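PDB 4WOD: taurocyamine kinase from Schistosoma mansoni, which catalyses the reversible transfer of phosphate between ATP and the guanidino compound taurocyamine, using magnesium as cofactor. Local coordinates for residues A[284-289]-A[350-355]. The protein carries 4 engineered substitutions. Residues are numbered along the deposited sequence; the frame is centred on the assembly and turned at random.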
loop_
_atom_site.group_PDB
_atom_site.type_symbol
_atom_site.label_atom_id
_atom_site.label_comp_id
_atom_site.label_asym_id
_atom_site.label_seq_id
_atom_site.Cartn_x
_atom_site.Cartn_y
_atom_site.Cartn_z
ATOM N N ILE A 284 -0.493 -13.315 -12.883
ATOM C CA ILE A 284 -0.506 -13.511 -11.436
ATOM C C ILE A 284 -1.795 -12.969 -10.777
ATOM O O ILE A 284 -1.728 -12.180 -9.828
ATOM C CB ILE A 284 0.722 -12.837 -10.791
ATOM C CG1 ILE A 284 0.754 -11.338 -11.135
ATOM C CG2 ILE A 284 2.018 -13.497 -11.316
ATOM C CD1 ILE A 284 1.630 -10.523 -10.229
ATOM N N PRO A 285 -2.970 -13.420 -11.256
ATOM C CA PRO A 285 -4.236 -12.874 -10.741
ATOM C C PRO A 285 -4.442 -13.063 -9.232
ATOM O O PRO A 285 -5.023 -12.185 -8.594
ATOM C CB PRO A 285 -5.300 -13.660 -11.525
ATOM C CG PRO A 285 -4.628 -14.961 -11.844
ATOM C CD PRO A 285 -3.202 -14.558 -12.165
ATOM N N MET A 286 -3.986 -14.177 -8.662
ATOM C CA MET A 286 -4.287 -14.427 -7.264
ATOM C C MET A 286 -3.380 -13.598 -6.383
ATOM O O MET A 286 -3.829 -13.019 -5.401
ATOM C CB MET A 286 -4.171 -15.918 -6.935
ATOM C CG MET A 286 -4.988 -16.320 -5.722
ATOM S SD MET A 286 -5.512 -18.055 -5.783
ATOM C CE MET A 286 -6.897 -17.939 -6.900
ATOM N N LEU A 287 -2.103 -13.511 -6.757
ATOM C CA LEU A 287 -1.151 -12.671 -6.048
ATOM C C LEU A 287 -1.549 -11.199 -6.131
ATOM O O LEU A 287 -1.460 -10.468 -5.140
ATOM C CB LEU A 287 0.260 -12.863 -6.619
ATOM C CG LEU A 287 1.406 -11.923 -6.249
ATOM C CD1 LEU A 287 1.758 -11.954 -4.755
ATOM C CD2 LEU A 287 2.627 -12.294 -7.099
ATOM N N ALA A 288 -1.989 -10.788 -7.316
ATOM C CA ALA A 288 -2.380 -9.406 -7.578
ATOM C C ALA A 288 -3.551 -8.979 -6.706
ATOM O O ALA A 288 -3.780 -7.778 -6.491
ATOM C CB ALA A 288 -2.740 -9.230 -9.042
ATOM N N SER A 289 -4.287 -9.963 -6.202
ATOM C CA SER A 289 -5.511 -9.698 -5.451
ATOM C C SER A 289 -5.254 -9.612 -3.944
ATOM O O SER A 289 -6.163 -9.295 -3.169
ATOM C CB SER A 289 -6.549 -10.784 -5.735
ATOM O OG SER A 289 -6.244 -11.970 -5.019
ATOM N N VAL A 350 1.979 -19.640 -7.665
ATOM C CA VAL A 350 1.748 -21.083 -7.781
ATOM C C VAL A 350 1.245 -21.645 -6.452
ATOM O O VAL A 350 0.287 -22.420 -6.426
ATOM C CB VAL A 350 3.026 -21.810 -8.230
ATOM C CG1 VAL A 350 2.878 -23.323 -8.043
ATOM C CG2 VAL A 350 3.320 -21.482 -9.679
ATOM N N MET A 351 1.862 -21.226 -5.352
ATOM C CA MET A 351 1.449 -21.679 -4.027
ATOM C C MET A 351 0.025 -21.239 -3.732
ATOM O O MET A 351 -0.780 -22.029 -3.240
ATOM C CB MET A 351 2.396 -21.162 -2.941
ATOM C CG MET A 351 3.765 -21.828 -2.929
ATOM S SD MET A 351 4.889 -21.133 -1.693
ATOM C CE MET A 351 5.711 -19.886 -2.644
ATOM N N LEU A 352 -0.291 -19.987 -4.045
ATOM C CA LEU A 352 -1.651 -19.491 -3.851
ATOM C C LEU A 352 -2.662 -20.304 -4.640
ATOM O O LEU A 352 -3.712 -20.683 -4.112
ATOM C CB LEU A 352 -1.761 -18.020 -4.257
ATOM C CG LEU A 352 -1.047 -16.965 -3.413
ATOM C CD1 LEU A 352 -0.953 -15.659 -4.194
ATOM C CD2 LEU A 352 -1.755 -16.729 -2.035
ATOM N N GLN A 353 -2.354 -20.562 -5.910
ATOM C CA GLN A 353 -3.264 -21.290 -6.775
ATOM C C GLN A 353 -3.533 -22.668 -6.183
ATOM O O GLN A 353 -4.680 -23.105 -6.149
ATOM C CB GLN A 353 -2.710 -21.393 -8.215
ATOM C CG GLN A 353 -2.716 -20.056 -8.973
ATOM C CD GLN A 353 -4.120 -19.502 -9.214
ATOM O OE1 GLN A 353 -5.111 -20.237 -9.170
ATOM N NE2 GLN A 353 -4.209 -18.196 -9.463
ATOM N N GLU A 354 -2.496 -23.319 -5.661
ATOM C CA GLU A 354 -2.665 -24.651 -5.070
ATOM C C GLU A 354 -3.365 -24.646 -3.692
ATOM O O GLU A 354 -4.279 -25.445 -3.455
ATOM C CB GLU A 354 -1.308 -25.348 -4.959
ATOM C CG GLU A 354 -0.673 -25.631 -6.320
ATOM C CD GLU A 354 -1.566 -26.507 -7.206
ATOM O OE1 GLU A 354 -2.082 -27.532 -6.704
ATOM O OE2 GLU A 354 -1.790 -26.146 -8.388
ATOM N N TYR A 355 -2.949 -23.752 -2.802
ATOM C CA TYR A 355 -3.482 -23.721 -1.433
ATOM C C TYR A 355 -4.960 -23.331 -1.405
ATOM O O TYR A 355 -5.669 -23.682 -0.465
ATOM C CB TYR A 355 -2.681 -22.754 -0.560
ATOM C CG TYR A 355 -2.735 -23.042 0.924
ATOM C CD1 TYR A 355 -2.108 -24.165 1.450
ATOM C CD2 TYR A 355 -3.384 -22.181 1.803
ATOM C CE1 TYR A 355 -2.141 -24.436 2.783
ATOM C CE2 TYR A 355 -3.418 -22.444 3.162
ATOM C CZ TYR A 355 -2.793 -23.579 3.643
ATOM O OH TYR A 355 -2.795 -23.864 4.983
#
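The flat amide of Gln353 receives the thioether of Met286 on one face: SD stands over that face, shifted from CD toward the opening between OE1 and NE2, 4.0 Å from CD. CE lies beyond the outer edge of the amide, on the same face, about equally far from OE1 and NE2 (3.7 Å from OE1). At the nitrogen end, Met286 CB approaches from this same face, 3.4 Å from NE2, whereas Pro285 CG comes in beyond the amide edge, 4.0 Å from NE2 and displaced toward the other face. The bend of the methionine at its last torsion (chi3 -79°) turns CE down toward the outer edge of the amide. SD also lies 3.6 Å from the carbonyl oxygen of Leu352, which accepts a hydrogen bond from Asn356.

A second flat group is the peptide joining Met286 to Leu287. CD1 of Leu352 sits squarely over its nitrogen, 3.5 Å from Leu287 N. On the opposite face, Ser289 OG donates to Met286 O at 2.7 Å. Ser289 N is a second donor to this oxygen. Met286 CG lies 3.9 Å from Leu352 CB; Leu352 thus touches Met286 with CB and Leu287 with CD1, lying between these two neighbours.

The short helix about 285-288 follows strand 277-283 of the central sheet, and here it packs against the C-terminal end of helix 331-355. Pro365, at the start of the second repeat, touches Met286 and Ser289, placing the contact beside the junction of the two repeats.

Between the two segments themselves the contact is van der Waals in character; its polar link is Glu349, one turn before Gln353. Its carboxylate accepts from the backbone N of Met286 and Leu287 and from Gln353 NE2. The bond to NE2 is consistent with an amide held in place below the thioether, and the negative charge would probably be eased by the amino end of the short helix.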